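Local coordinates for protein EST1E (Clostridium proteoclasticum, PDB 2WTM) that hydrolyses carboxylic esters as a promiscuous feruloyl esterase, probably releasing ferulic acid from plant cell-wall material in the rumen, at residues C30-G35 / R43-V48; E50-I55 / E243-Q248; H77-W82 / Q177-E182; A135-I140 / G144-L149. One frame throughout, in Å; residues are numbered along the deposited sequence. Where two conformers were deposited one is given.

Contact 1: residues C30-G35 / R43-V48; sequences CIIIHG and RHIVAV
Ile45 meets the strand end with one branch and the following loop with the other. Its CG2 lies 4.0 Å from CG2 of Ile32, the two side chains sliding past each other in opposite directions, while its CD1 comes to 4.0 Å from CA of His34. The second branch bends back (chi2 -64°), which lays the methyl over the backbone just past the strand. One helical turn on, CG1 of Val48 approaches CD1 of Ile32 more loosely, at 4.5 Å. Beta-branched residues suit both sides of this buried seam, giving compact methyl surfaces. The seam joins the first two elements of a beta-alpha-beta unit, strand 27-33 and helix 43-54, which strand 58-62 completes; Arg61 on that strand touches both isoleucines. Beyond the apolar patch, water 1 bridges the loop after the strand and helix 43-54, accepting from Gly35 N at 2.8 Å and lying in the ring plane of His44, 3.0 Å from its NE2. His34 braces this loop: its ND1 donates to Gly35 O at 2.8 Å and 158°, the acceptor lying in the plane of the imidazole. Its NE2 bonds to Met64 N, and Trp82 and His67 pack around the ring.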
loop_
_atom_site.group_PDB
_atom_site.type_symbol
_atom_site.label_atom_id
_atom_site.label_comp_id
_atom_site.label_asym_id
_atom_site.label_seq_id
_atom_site.Cartn_x
_atom_site.Cartn_y
_atom_site.Cartn_z
ATOM N N CYS A 30 -12.302 20.475 -2.149
ATOM C CA CYS A 30 -12.086 19.485 -1.082
ATOM C C CYS A 30 -12.479 18.113 -1.566
ATOM O O CYS A 30 -13.601 17.868 -1.987
ATOM C CB CYS A 30 -12.813 19.812 0.160
ATOM S SG CYS A 30 -12.458 18.824 1.610
ATOM N N ILE A 31 -11.525 17.167 -1.490
ATOM C CA ILE A 31 -11.753 15.762 -1.717
ATOM C C ILE A 31 -12.354 15.153 -0.431
ATOM O O ILE A 31 -11.842 15.365 0.676
ATOM C CB ILE A 31 -10.455 15.049 -2.115
ATOM C CG1 ILE A 31 -9.938 15.581 -3.468
ATOM C CG2 ILE A 31 -10.683 13.550 -2.297
ATOM C CD1 ILE A 31 -8.480 15.246 -3.774
ATOM N N ILE A 32 -13.415 14.382 -0.575
ATOM C CA ILE A 32 -14.154 13.810 0.572
ATOM C C ILE A 32 -14.229 12.312 0.386
ATOM O O ILE A 32 -14.769 11.817 -0.619
ATOM C CB ILE A 32 -15.626 14.355 0.672
ATOM C CG1 ILE A 32 -15.551 15.880 0.746
ATOM C CG2 ILE A 32 -16.270 13.836 1.927
ATOM C CD1 ILE A 32 -16.963 16.529 0.771
ATOM N N ILE A 33 -13.761 11.571 1.373
ATOM C CA ILE A 33 -13.704 10.115 1.353
ATOM C C ILE A 33 -14.541 9.480 2.480
ATOM O O ILE A 33 -14.365 9.764 3.666
ATOM C CB ILE A 33 -12.256 9.592 1.465
ATOM C CG1 ILE A 33 -11.317 10.282 0.469
ATOM C CG2 ILE A 33 -12.228 8.080 1.347
ATOM C CD1 ILE A 33 -11.661 10.103 -0.969
ATOM N N HIS A 34 -15.500 8.632 2.093
ATOM C CA HIS A 34 -16.366 7.955 3.023
ATOM C C HIS A 34 -15.676 6.799 3.778
ATOM O O HIS A 34 -14.485 6.501 3.514
ATOM C CB HIS A 34 -17.499 7.354 2.198
ATOM C CG HIS A 34 -17.020 6.394 1.188
ATOM N ND1 HIS A 34 -16.714 5.087 1.530
ATOM C CD2 HIS A 34 -16.754 6.516 -0.128
ATOM C CE1 HIS A 34 -16.239 4.474 0.460
ATOM N NE2 HIS A 34 -16.251 5.309 -0.560
ATOM N N GLY A 35 -16.443 6.127 4.652
ATOM C CA GLY A 35 -15.900 5.020 5.431
ATOM C C GLY A 35 -16.188 3.623 4.901
ATOM O O GLY A 35 -16.677 3.419 3.778
ATOM N N ARG A 43 -25.785 10.498 4.475
ATOM C CA ARG A 43 -26.193 11.736 5.099
ATOM C C ARG A 43 -25.071 12.629 5.594
ATOM O O ARG A 43 -25.063 13.834 5.341
ATOM C CB ARG A 43 -27.101 11.389 6.303
ATOM C CG ARG A 43 -27.510 12.536 7.252
ATOM C CD ARG A 43 -28.382 11.911 8.413
ATOM N NE ARG A 43 -28.469 12.706 9.636
ATOM C CZ ARG A 43 -27.622 12.625 10.667
ATOM N NH1 ARG A 43 -26.539 11.830 10.656
ATOM N NH2 ARG A 43 -27.853 13.388 11.706
ATOM N N HIS A 44 -24.148 12.063 6.376
ATOM C CA HIS A 44 -23.105 12.882 6.978
ATOM C C HIS A 44 -22.123 13.422 5.932
ATOM O O HIS A 44 -21.558 14.515 6.094
ATOM C CB HIS A 44 -22.423 12.117 8.128
ATOM C CG HIS A 44 -21.875 10.786 7.725
ATOM N ND1 HIS A 44 -22.685 9.696 7.506
ATOM C CD2 HIS A 44 -20.599 10.374 7.502
ATOM C CE1 HIS A 44 -21.925 8.665 7.155
ATOM N NE2 HIS A 44 -20.664 9.061 7.127
ATOM N N ILE A 45 -21.887 12.621 4.881
ATOM C CA ILE A 45 -21.020 13.004 3.760
ATOM C C ILE A 45 -21.605 14.189 2.975
ATOM O O ILE A 45 -20.926 15.190 2.707
ATOM C CB ILE A 45 -20.709 11.839 2.809
ATOM C CG1 ILE A 45 -20.058 10.666 3.556
ATOM C CG2 ILE A 45 -19.913 12.316 1.588
ATOM C CD1 ILE A 45 -18.688 11.017 4.137
ATOM N N VAL A 46 -22.890 14.031 2.618
ATOM C CA VAL A 46 -23.586 15.076 1.907
ATOM C C VAL A 46 -23.698 16.351 2.705
ATOM O O VAL A 46 -23.585 17.437 2.147
ATOM C CB VAL A 46 -24.967 14.536 1.443
ATOM C CG1 VAL A 46 -25.820 15.699 0.893
ATOM C CG2 VAL A 46 -24.752 13.435 0.380
ATOM N N ALA A 47 -23.923 16.247 4.017
ATOM C CA ALA A 47 -23.968 17.423 4.891
ATOM C C ALA A 47 -22.683 18.209 4.892
ATOM O O ALA A 47 -22.663 19.427 4.729
ATOM C CB ALA A 47 -24.402 17.024 6.293
ATOM N N VAL A 48 -21.577 17.520 4.999
ATOM C CA VAL A 48 -20.300 18.175 4.872
ATOM C C VAL A 48 -20.051 18.782 3.487
ATOM O O VAL A 48 -19.619 19.933 3.330
ATOM C CB VAL A 48 -19.198 17.181 5.303
ATOM C CG1 VAL A 48 -17.847 17.774 4.969
ATOM C CG2 VAL A 48 -19.305 16.841 6.829
HETATM O O HOH W 1 -18.748 7.202 5.775
#

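Contact 2: residues E50-I55 / E243-Q248; sequences ETLNEI and EFMLEQ
Phe244 O, on the turn of helix that sets Met245 against Leu52 and Ile55, is gripped by two donors of one residue. Gln248 N makes the regular helical bond at 3.1 Å, and Gln248 NE2 folds back to the same oxygen at 3.3 Å, the two nitrogens arriving from opposite faces of the carbonyl plane. The side-chain bond is bent, with an angle of 144° at the hydrogen, and the same NE2 sits above the rim of the Phe244 ring. Glutamine is long and flexible enough to curl onto its own helix in this way.

The contact itself is wholly apolar. Ile55 CD1 presses on Met245 CB at 3.6 Å, the two side chains crossing at about a right angle, and Leu52 CD2 reaches Met245 CG at 3.7 Å. Chi1 of Met245 (-80°), with CG anti to the carbonyl carbon, brings CG to that methyl, and the bends at chi2 and chi3 direct SD and CE; the side chain also touches Tyr103 and Ile129 of the sheet, and an unbranched thioether adapts readily to such mixed surroundings. Toward the surface, Leu246 CD2 lies 3.9 Å from Ile55 CB. In Ile55, chi1 (65°) directs CG1, and the extended chi2 carries CD1 to Met245; CG2, on the other branch, and CB face Leu246. The result is a seam between the C-terminal end of helix 43-54, with Ile55 just after it, and helix 234-249, neighbours on one face of the central sheet, as expected of the alpha/beta-hydrolase fold.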
loop_
_atom_site.group_PDB
_atom_site.type_symbol
_atom_site.label_atom_id
_atom_site.label_comp_id
_atom_site.label_asym_id
_atom_site.label_seq_id
_atom_site.Cartn_x
_atom_site.Cartn_y
_atom_site.Cartn_z
ATOM N N GLU A 50 -22.258 19.805 1.319
ATOM C CA GLU A 50 -23.165 20.976 1.107
ATOM C C GLU A 50 -22.654 22.182 1.823
ATOM O O GLU A 50 -22.620 23.274 1.267
ATOM C CB GLU A 50 -24.584 20.614 1.532
ATOM C CG GLU A 50 -25.219 19.692 0.502
ATOM C CD GLU A 50 -26.661 19.342 0.742
ATOM O OE1 GLU A 50 -27.150 19.511 1.871
ATOM O OE2 GLU A 50 -27.255 18.777 -0.193
ATOM N N THR A 51 -22.213 21.988 3.054
ATOM C CA THR A 51 -21.553 23.036 3.790
ATOM C C THR A 51 -20.359 23.653 3.082
ATOM O O THR A 51 -20.189 24.856 3.013
ATOM C CB THR A 51 -21.116 22.514 5.178
ATOM O OG1 THR A 51 -22.276 22.110 5.920
ATOM C CG2 THR A 51 -20.352 23.548 5.919
ATOM N N LEU A 52 -19.471 22.801 2.547
ATOM C CA LEU A 52 -18.328 23.294 1.827
ATOM C C LEU A 52 -18.730 24.106 0.609
ATOM O O LEU A 52 -18.180 25.163 0.373
ATOM C CB LEU A 52 -17.343 22.140 1.516
ATOM C CG LEU A 52 -16.739 21.530 2.771
ATOM C CD1 LEU A 52 -16.132 20.217 2.430
ATOM C CD2 LEU A 52 -15.708 22.458 3.296
ATOM N N ASN A 53 -19.653 23.589 -0.193
ATOM C CA ASN A 53 -20.091 24.304 -1.370
ATOM C C ASN A 53 -20.681 25.680 -0.981
ATOM O O ASN A 53 -20.481 26.635 -1.667
ATOM C CB ASN A 53 -21.185 23.522 -2.135
ATOM C CG ASN A 53 -20.774 22.121 -2.624
ATOM O OD1 ASN A 53 -21.657 21.306 -2.823
ATOM N ND2 ASN A 53 -19.490 21.876 -2.872
ATOM N N GLU A 54 -21.368 25.719 0.132
ATOM C CA GLU A 54 -21.981 26.966 0.605
ATOM C C GLU A 54 -20.983 28.067 0.925
ATOM O O GLU A 54 -21.268 29.262 0.718
ATOM C CB GLU A 54 -22.824 26.578 1.759
ATOM C CG GLU A 54 -23.614 27.614 2.315
ATOM C CD GLU A 54 -24.556 27.011 3.243
ATOM O OE1 GLU A 54 -24.248 27.059 4.459
ATOM O OE2 GLU A 54 -25.550 26.439 2.714
ATOM N N ILE A 55 -19.775 27.733 1.402
ATOM C CA ILE A 55 -18.746 28.729 1.634
ATOM C C ILE A 55 -17.798 28.970 0.451
ATOM O O ILE A 55 -16.830 29.680 0.543
ATOM C CB ILE A 55 -17.939 28.435 2.924
ATOM C CG1 ILE A 55 -17.146 27.108 2.791
ATOM C CG2 ILE A 55 -18.863 28.372 4.107
ATOM C CD1 ILE A 55 -16.187 26.868 3.930
ATOM N N GLU A 243 -16.467 26.760 10.119
ATOM C CA GLU A 243 -15.627 27.801 10.747
ATOM C C GLU A 243 -14.122 27.593 10.471
ATOM O O GLU A 243 -13.368 28.463 10.095
ATOM C CB GLU A 243 -15.850 27.812 12.257
ATOM C CG GLU A 243 -17.221 28.483 12.634
ATOM C CD GLU A 243 -17.592 28.451 14.140
ATOM O OE1 GLU A 243 -16.663 28.298 15.018
ATOM O OE2 GLU A 243 -18.837 28.582 14.419
ATOM N N PHE A 244 -13.758 26.187 10.472
ATOM C CA PHE A 244 -12.371 25.912 10.216
ATOM C C PHE A 244 -11.965 26.238 8.803
ATOM O O PHE A 244 -10.877 26.772 8.554
ATOM C CB PHE A 244 -12.116 24.409 10.582
ATOM C CG PHE A 244 -10.777 23.880 10.145
ATOM C CD1 PHE A 244 -9.661 24.096 10.896
ATOM C CD2 PHE A 244 -10.660 23.152 8.987
ATOM C CE1 PHE A 244 -8.427 23.558 10.500
ATOM C CE2 PHE A 244 -9.426 22.647 8.557
ATOM C CZ PHE A 244 -8.325 22.846 9.359
ATOM N N MET A 245 -12.845 25.875 7.874
ATOM C CA MET A 245 -12.593 26.072 6.446
ATOM C C MET A 245 -12.658 27.548 6.049
ATOM O O MET A 245 -11.820 27.996 5.271
ATOM C CB MET A 245 -13.493 25.158 5.592
ATOM C CG MET A 245 -12.957 23.680 5.504
ATOM S SD MET A 245 -11.296 23.563 4.810
ATOM C CE MET A 245 -11.582 24.066 3.138
ATOM N N LEU A 246 -13.563 28.287 6.658
ATOM C CA LEU A 246 -13.556 29.763 6.437
ATOM C C LEU A 246 -12.249 30.348 6.863
ATOM O O LEU A 246 -11.720 31.225 6.139
ATOM C CB LEU A 246 -14.710 30.441 7.161
ATOM C CG LEU A 246 -16.019 30.316 6.479
ATOM C CD1 LEU A 246 -17.115 30.810 7.382
ATOM C CD2 LEU A 246 -16.042 31.001 5.149
ATOM N N GLU A 247 -11.686 29.904 7.999
ATOM C CA GLU A 247 -10.356 30.343 8.413
ATOM C C GLU A 247 -9.271 29.986 7.395
ATOM O O GLU A 247 -8.354 30.760 7.179
ATOM C CB GLU A 247 -9.979 29.804 9.792
ATOM C CG GLU A 247 -8.529 30.073 10.266
ATOM C CD GLU A 247 -8.295 29.751 11.745
ATOM O OE1 GLU A 247 -9.270 29.570 12.496
ATOM O OE2 GLU A 247 -7.110 29.723 12.170
ATOM N N GLN A 248 -9.349 28.798 6.758
ATOM C CA GLN A 248 -8.320 28.438 5.827
ATOM C C GLN A 248 -8.383 29.176 4.518
ATOM O O GLN A 248 -7.351 29.446 3.902
ATOM C CB GLN A 248 -8.315 26.905 5.519
ATOM C CG GLN A 248 -8.246 25.970 6.680
ATOM C CD GLN A 248 -7.223 26.371 7.674
ATOM O OE1 GLN A 248 -6.087 26.565 7.326
ATOM N NE2 GLN A 248 -7.628 26.475 8.959
#

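Contact 3: residues H77-W82 / Q177-E182; sequences HTLFKW and QTIRVE
With CG anti to the carbonyl carbon in both Leu79 (chi1 -74°) and Phe80 (chi1 -80°), two consecutive side chains from the first turn of helix 79-93 extend to the segment 177-182. Ile179 holds its CG1 the same way and, extended beyond it, sets CD1 against Leu79, equally near its CB and CD1, 3.9 Å from each; the two side chains cross obliquely. Phe80 reaches farther along. Its CZ comes to 3.6 Å from Thr178 OG1, the two side chains crossing at about a right angle, and its CE1 lies 4.5 Å from Ile179 CG1, both partner atoms standing obliquely to the ring. The hydroxyl is not spent on the ring: it bonds to Val175 O, so threonine serves here as a small side chain that can pay for its polar atom within its own chain turn.

The helix that presents Leu79 and Phe80 is capped at its N-terminus by Thr78, whose OG1 accepts from Lys81 N at 3.1 Å along an almost straight line (172°). Behind the apolar patch, Leu79 also touches Ser113 of helix 109-120, and Ile179 touches Pro138 of helix 137-143. Phe80 is shared with the dimer interface: its ring stacks on Phe80 of the second subunit, and nearby Lys81 forms a salt bridge to Asp9 of that subunit. No hydrogen bond crosses between the two segments, so their fit rests on van der Waals contact, with polar groups satisfied at its margins and one aromatic ring serving both the fold and the dimer.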
loop_
_atom_site.group_PDB
_atom_site.type_symbol
_atom_site.label_atom_id
_atom_site.label_comp_id
_atom_site.label_asym_id
_atom_site.label_seq_id
_atom_site.Cartn_x
_atom_site.Cartn_y
_atom_site.Cartn_z
ATOM N N HIS A 77 -11.210 -5.150 -1.065
ATOM C CA HIS A 77 -10.619 -3.797 -0.764
ATOM C C HIS A 77 -9.628 -3.899 0.344
ATOM O O HIS A 77 -9.718 -4.759 1.201
ATOM C CB HIS A 77 -11.695 -2.778 -0.452
ATOM C CG HIS A 77 -12.008 -2.526 0.990
ATOM N ND1 HIS A 77 -12.978 -3.223 1.680
ATOM C CD2 HIS A 77 -11.557 -1.570 1.841
ATOM C CE1 HIS A 77 -13.102 -2.700 2.907
ATOM N NE2 HIS A 77 -12.236 -1.702 3.037
ATOM N N THR A 78 -8.604 -3.001 0.326
ATOM C CA THR A 78 -7.627 -2.900 1.380
ATOM C C THR A 78 -7.302 -1.393 1.431
ATOM O O THR A 78 -7.568 -0.582 0.522
ATOM C CB THR A 78 -6.302 -3.635 1.107
ATOM O OG1 THR A 78 -5.544 -2.931 0.115
ATOM C CG2 THR A 78 -6.504 -5.111 0.691
ATOM N N LEU A 79 -6.606 -1.007 2.456
ATOM C CA LEU A 79 -6.141 0.390 2.595
ATOM C C LEU A 79 -5.111 0.757 1.527
ATOM O O LEU A 79 -4.982 1.937 1.175
ATOM C CB LEU A 79 -5.550 0.659 3.998
ATOM C CG LEU A 79 -6.651 0.758 5.058
ATOM C CD1 LEU A 79 -6.040 0.674 6.471
ATOM C CD2 LEU A 79 -7.466 1.955 4.910
ATOM N N PHE A 80 -4.302 -0.204 1.055
ATOM C CA PHE A 80 -3.344 0.120 -0.059
ATOM C C PHE A 80 -4.194 0.477 -1.311
ATOM O O PHE A 80 -3.872 1.414 -2.021
ATOM C CB PHE A 80 -2.453 -1.029 -0.387
ATOM C CG PHE A 80 -1.281 -1.209 0.525
ATOM C CD1 PHE A 80 -1.033 -0.436 1.616
ATOM C CD2 PHE A 80 -0.432 -2.294 0.270
ATOM C CE1 PHE A 80 0.076 -0.707 2.454
ATOM C CE2 PHE A 80 0.649 -2.547 1.075
ATOM C CZ PHE A 80 0.885 -1.765 2.168
ATOM N N LYS A 81 -5.238 -0.318 -1.593
ATOM C CA LYS A 81 -6.094 0.054 -2.740
ATOM C C LYS A 81 -6.725 1.422 -2.580
ATOM O O LYS A 81 -6.720 2.221 -3.541
ATOM C CB LYS A 81 -7.143 -1.016 -2.991
ATOM C CG LYS A 81 -6.498 -2.355 -3.349
ATOM C CD LYS A 81 -7.508 -3.434 -3.782
ATOM C CE LYS A 81 -6.868 -4.853 -3.928
ATOM N NZ LYS A 81 -7.836 -5.818 -4.574
ATOM N N TRP A 82 -7.306 1.689 -1.408
ATOM C CA TRP A 82 -7.853 2.986 -1.145
ATOM C C TRP A 82 -6.824 4.108 -1.292
ATOM O O TRP A 82 -7.121 5.182 -1.853
ATOM C CB TRP A 82 -8.514 3.058 0.258
ATOM C CG TRP A 82 -9.878 2.442 0.289
ATOM C CD1 TRP A 82 -10.395 1.425 -0.488
ATOM C CD2 TRP A 82 -10.954 2.876 1.167
ATOM N NE1 TRP A 82 -11.752 1.211 -0.124
ATOM C CE2 TRP A 82 -12.101 2.116 0.851
ATOM C CE3 TRP A 82 -11.056 3.894 2.119
ATOM C CZ2 TRP A 82 -13.327 2.348 1.515
ATOM C CZ3 TRP A 82 -12.236 4.148 2.723
ATOM C CH2 TRP A 82 -13.359 3.379 2.444
ATOM N N GLN A 177 -1.993 -4.066 9.029
ATOM C CA GLN A 177 -0.971 -4.242 10.022
ATOM C C GLN A 177 0.354 -3.510 9.692
ATOM O O GLN A 177 1.163 -3.224 10.610
ATOM C CB GLN A 177 -0.689 -5.743 10.187
ATOM C CG GLN A 177 -1.735 -6.550 10.948
ATOM C CD GLN A 177 -1.279 -7.979 11.157
ATOM O OE1 GLN A 177 -0.420 -8.476 10.458
ATOM N NE2 GLN A 177 -1.939 -8.674 12.106
ATOM N N THR A 178 0.597 -3.250 8.391
ATOM C CA THR A 178 1.894 -2.667 7.982
ATOM C C THR A 178 1.972 -1.174 8.259
ATOM O O THR A 178 3.023 -0.548 8.182
ATOM C CB THR A 178 2.184 -2.918 6.568
ATOM O OG1 THR A 178 1.399 -2.058 5.715
ATOM C CG2 THR A 178 2.077 -4.409 6.216
ATOM N N ILE A 179 0.844 -0.560 8.467
ATOM C CA ILE A 179 0.738 0.914 8.438
ATOM C C ILE A 179 1.039 1.496 9.780
ATOM O O ILE A 179 0.373 1.231 10.781
ATOM C CB ILE A 179 -0.640 1.356 7.956
ATOM C CG1 ILE A 179 -0.838 0.953 6.516
ATOM C CG2 ILE A 179 -0.832 2.897 7.991
ATOM C CD1 ILE A 179 -2.196 1.056 5.986
ATOM N N ARG A 180 2.059 2.374 9.812
ATOM C CA ARG A 180 2.412 3.112 11.041
ATOM C C ARG A 180 1.796 4.522 11.027
ATOM O O ARG A 180 2.395 5.438 10.535
ATOM C CB ARG A 180 3.922 3.206 11.132
ATOM C CG ARG A 180 4.642 1.870 10.909
ATOM C CD ARG A 180 4.142 0.721 11.705
ATOM N NE ARG A 180 4.125 1.031 13.125
ATOM C CZ ARG A 180 4.189 0.127 14.086
ATOM N NH1 ARG A 180 4.347 -1.169 13.814
ATOM N NH2 ARG A 180 4.129 0.544 15.344
ATOM N N VAL A 181 0.561 4.620 11.508
ATOM C CA VAL A 181 -0.194 5.890 11.431
ATOM C C VAL A 181 0.577 7.073 11.958
ATOM O O VAL A 181 0.562 8.154 11.403
ATOM C CB VAL A 181 -1.603 5.750 12.105
ATOM C CG1 VAL A 181 -2.370 7.029 12.023
ATOM C CG2 VAL A 181 -2.385 4.641 11.420
ATOM N N GLU A 182 1.260 6.830 13.070
ATOM C CA GLU A 182 1.986 7.904 13.736
ATOM C C GLU A 182 3.017 8.584 12.858
ATOM O O GLU A 182 3.269 9.812 13.008
ATOM C CB GLU A 182 2.642 7.331 14.995
ATOM C CG GLU A 182 1.734 6.964 16.141
ATOM C CD GLU A 182 0.943 5.636 15.973
ATOM O OE1 GLU A 182 1.260 4.803 15.042
ATOM O OE2 GLU A 182 0.010 5.423 16.806
#

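Contact 4: residues A135-I140 / G144-L149; sequences AMIPEI and GELLGL
A Schellman motif closes helix 137-143 at Gly144, and Ile140 O is the acceptor from which the chain turns into the short hairpin beyond. Glu145 N donates to this oxygen at 3.1 Å and 167°, from well above the carbonyl plane; Gly144 N also lies 3.1 Å from it, but at 120° its bond is weak. Gly144 has positive phi (99°), where a side chain would be jammed against the preceding carbonyl oxygen, so glycine fits the site.

Beside the cap, Ile140 and Glu145 lie side by side and point the same way, with Ile140 CG2 3.7 Å from Glu145 CB. The glutamate thus lends its aliphatic part to the isoleucine, and its extended chain carries the carboxylate on to a salt bridge with Lys150; OE2 adds a weak bond from Gly148 N. Water 2 spans the gap one turn back, donating to Ile137 O at 2.8 Å and to Glu145 O at 2.8 Å. Farther in, Ile137 CG2 meets Leu146 CD1 at 4.2 Å, and Ile137 CD1 approaches Leu147 CD2 at 4.5 Å.

Leu146 to Leu149 form a type I' turn between strands 145-146 and 149-150, in which Leu147 and Gly148 both take positive phi, Gly148 at angles that by themselves call for glycine. Leu147 lies near the probable Ser-His-Asp triad, its side chain about 5 Å from a phosphate ion, probably from the crystallisation liquor, consistent with a place at the rim of the active-site pocket. Helix 171-176 backs the contact, its Tyr172 touching both Ile137 and Leu146, while Gln109 of helix 109-120 meets Ile137 and helix 205-214 packs against Met136.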
loop_
_atom_site.group_PDB
_atom_site.type_symbol
_atom_site.label_atom_id
_atom_site.label_comp_id
_atom_site.label_asym_id
_atom_site.label_seq_id
_atom_site.Cartn_x
_atom_site.Cartn_y
_atom_site.Cartn_z
ATOM N N ALA A 135 -8.467 5.834 13.127
ATOM C CA ALA A 135 -7.011 5.878 13.049
ATOM C C ALA A 135 -6.330 4.743 13.812
ATOM O O ALA A 135 -5.117 4.508 13.634
ATOM C CB ALA A 135 -6.521 7.177 13.589
ATOM N N MET A 136 -7.077 4.053 14.662
ATOM C CA MET A 136 -6.497 2.883 15.390
ATOM C C MET A 136 -6.589 1.584 14.576
ATOM O O MET A 136 -6.093 0.542 15.052
ATOM C CB MET A 136 -7.155 2.698 16.779
ATOM C CG MET A 136 -7.077 3.877 17.695
ATOM S SD MET A 136 -5.391 4.221 18.076
ATOM C CE MET A 136 -4.974 2.700 18.898
ATOM N N ILE A 137 -7.193 1.568 13.370
ATOM C CA ILE A 137 -7.321 0.282 12.659
ATOM C C ILE A 137 -5.971 -0.455 12.585
ATOM O O ILE A 137 -5.936 -1.643 12.832
ATOM C CB ILE A 137 -8.031 0.446 11.297
ATOM C CG1 ILE A 137 -9.554 0.517 11.557
ATOM C CG2 ILE A 137 -7.660 -0.706 10.369
ATOM C CD1 ILE A 137 -10.347 0.825 10.347
ATOM N N PRO A 138 -4.874 0.221 12.155
ATOM C CA PRO A 138 -3.581 -0.568 12.018
ATOM C C PRO A 138 -3.079 -1.102 13.329
ATOM O O PRO A 138 -2.710 -2.308 13.347
ATOM C CB PRO A 138 -2.630 0.404 11.307
ATOM C CG PRO A 138 -3.644 1.363 10.571
ATOM C CD PRO A 138 -4.779 1.565 11.543
ATOM N N GLU A 139 -3.099 -0.303 14.360
ATOM C CA GLU A 139 -2.535 -0.772 15.675
ATOM C C GLU A 139 -3.405 -1.939 16.173
ATOM O O GLU A 139 -2.915 -3.017 16.566
ATOM C CB GLU A 139 -2.432 0.352 16.680
ATOM C CG GLU A 139 -2.140 -0.157 18.064
ATOM C CD GLU A 139 -1.947 0.928 19.129
ATOM O OE1 GLU A 139 -1.863 2.148 18.860
ATOM O OE2 GLU A 139 -1.914 0.507 20.299
ATOM N N ILE A 140 -4.718 -1.782 16.071
ATOM C CA ILE A 140 -5.621 -2.791 16.585
ATOM C C ILE A 140 -5.551 -4.049 15.750
ATOM O O ILE A 140 -5.599 -5.130 16.286
ATOM C CB ILE A 140 -7.017 -2.219 16.756
ATOM C CG1 ILE A 140 -7.040 -1.086 17.781
ATOM C CG2 ILE A 140 -8.050 -3.264 17.078
ATOM C CD1 ILE A 140 -6.406 -1.429 19.097
ATOM N N GLY A 144 -4.838 -8.130 16.821
ATOM C CA GLY A 144 -5.764 -9.210 16.453
ATOM C C GLY A 144 -7.218 -8.811 16.545
ATOM O O GLY A 144 -8.082 -9.661 16.848
ATOM N N GLU A 145 -7.572 -7.555 16.253
ATOM C CA GLU A 145 -8.976 -7.234 16.109
ATOM C C GLU A 145 -9.230 -6.292 14.909
ATOM O O GLU A 145 -8.349 -5.483 14.525
ATOM C CB GLU A 145 -9.505 -6.608 17.384
ATOM C CG GLU A 145 -10.850 -5.925 17.228
ATOM C CD GLU A 145 -11.406 -5.278 18.508
ATOM O OE1 GLU A 145 -10.925 -5.663 19.604
ATOM O OE2 GLU A 145 -12.274 -4.354 18.365
ATOM N N LEU A 146 -10.435 -6.358 14.365
ATOM C CA LEU A 146 -10.862 -5.414 13.376
ATOM C C LEU A 146 -12.332 -5.141 13.625
ATOM O O LEU A 146 -13.164 -6.031 13.422
ATOM C CB LEU A 146 -10.676 -5.943 11.933
ATOM C CG LEU A 146 -11.290 -5.048 10.820
ATOM C CD1 LEU A 146 -10.564 -3.679 10.758
ATOM C CD2 LEU A 146 -11.267 -5.781 9.497
ATOM N N LEU A 147 -12.624 -3.925 14.040
ATOM C CA LEU A 147 -13.997 -3.437 14.202
ATOM C C LEU A 147 -14.848 -4.430 15.022
ATOM O O LEU A 147 -15.937 -4.829 14.585
ATOM C CB LEU A 147 -14.604 -3.186 12.817
ATOM C CG LEU A 147 -13.967 -2.149 11.904
ATOM C CD1 LEU A 147 -14.679 -2.013 10.536
ATOM C CD2 LEU A 147 -13.883 -0.769 12.603
ATOM N N GLY A 148 -14.311 -4.922 16.127
ATOM C CA GLY A 148 -15.015 -5.874 17.014
ATOM C C GLY A 148 -14.792 -7.368 16.788
ATOM O O GLY A 148 -15.011 -8.160 17.710
ATOM N N LEU A 149 -14.324 -7.769 15.610
ATOM C CA LEU A 149 -13.956 -9.156 15.380
ATOM C C LEU A 149 -12.595 -9.409 15.901
ATOM O O LEU A 149 -11.692 -8.657 15.567
ATOM C CB LEU A 149 -13.970 -9.516 13.903
ATOM C CG LEU A 149 -15.297 -9.476 13.196
ATOM C CD1 LEU A 149 -15.158 -9.805 11.720
ATOM C CD2 LEU A 149 -16.163 -10.478 13.786
HETATM O O HOH W 2 -8.315 -2.929 13.427
#

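How the contacts relate
Contact 1 is the most central of the four, joining strand to helix in the heart of the sheet domain; contact 2 continues along the same helix, 43-54, to the partly buried periphery, and Leu52 CD1 packs on Ile32 CD1 to connect them. Contact 3 is buried and contact 4, like contact 2, partly buried; both lie across the chain's centre from contact 2 and touch where Val181 meets Pro138 and Ala135. Trp82 ties contact 3 back to Gly35 and Ile33 of contact 1. Apolar side chains hold contacts 1, 2 and 3, whereas contact 4 adds backbone hydrogen bonds at a helix end to apolar contacts; a water bridges contacts 1 and 4 each. Contact 3 alone also meets the second subunit.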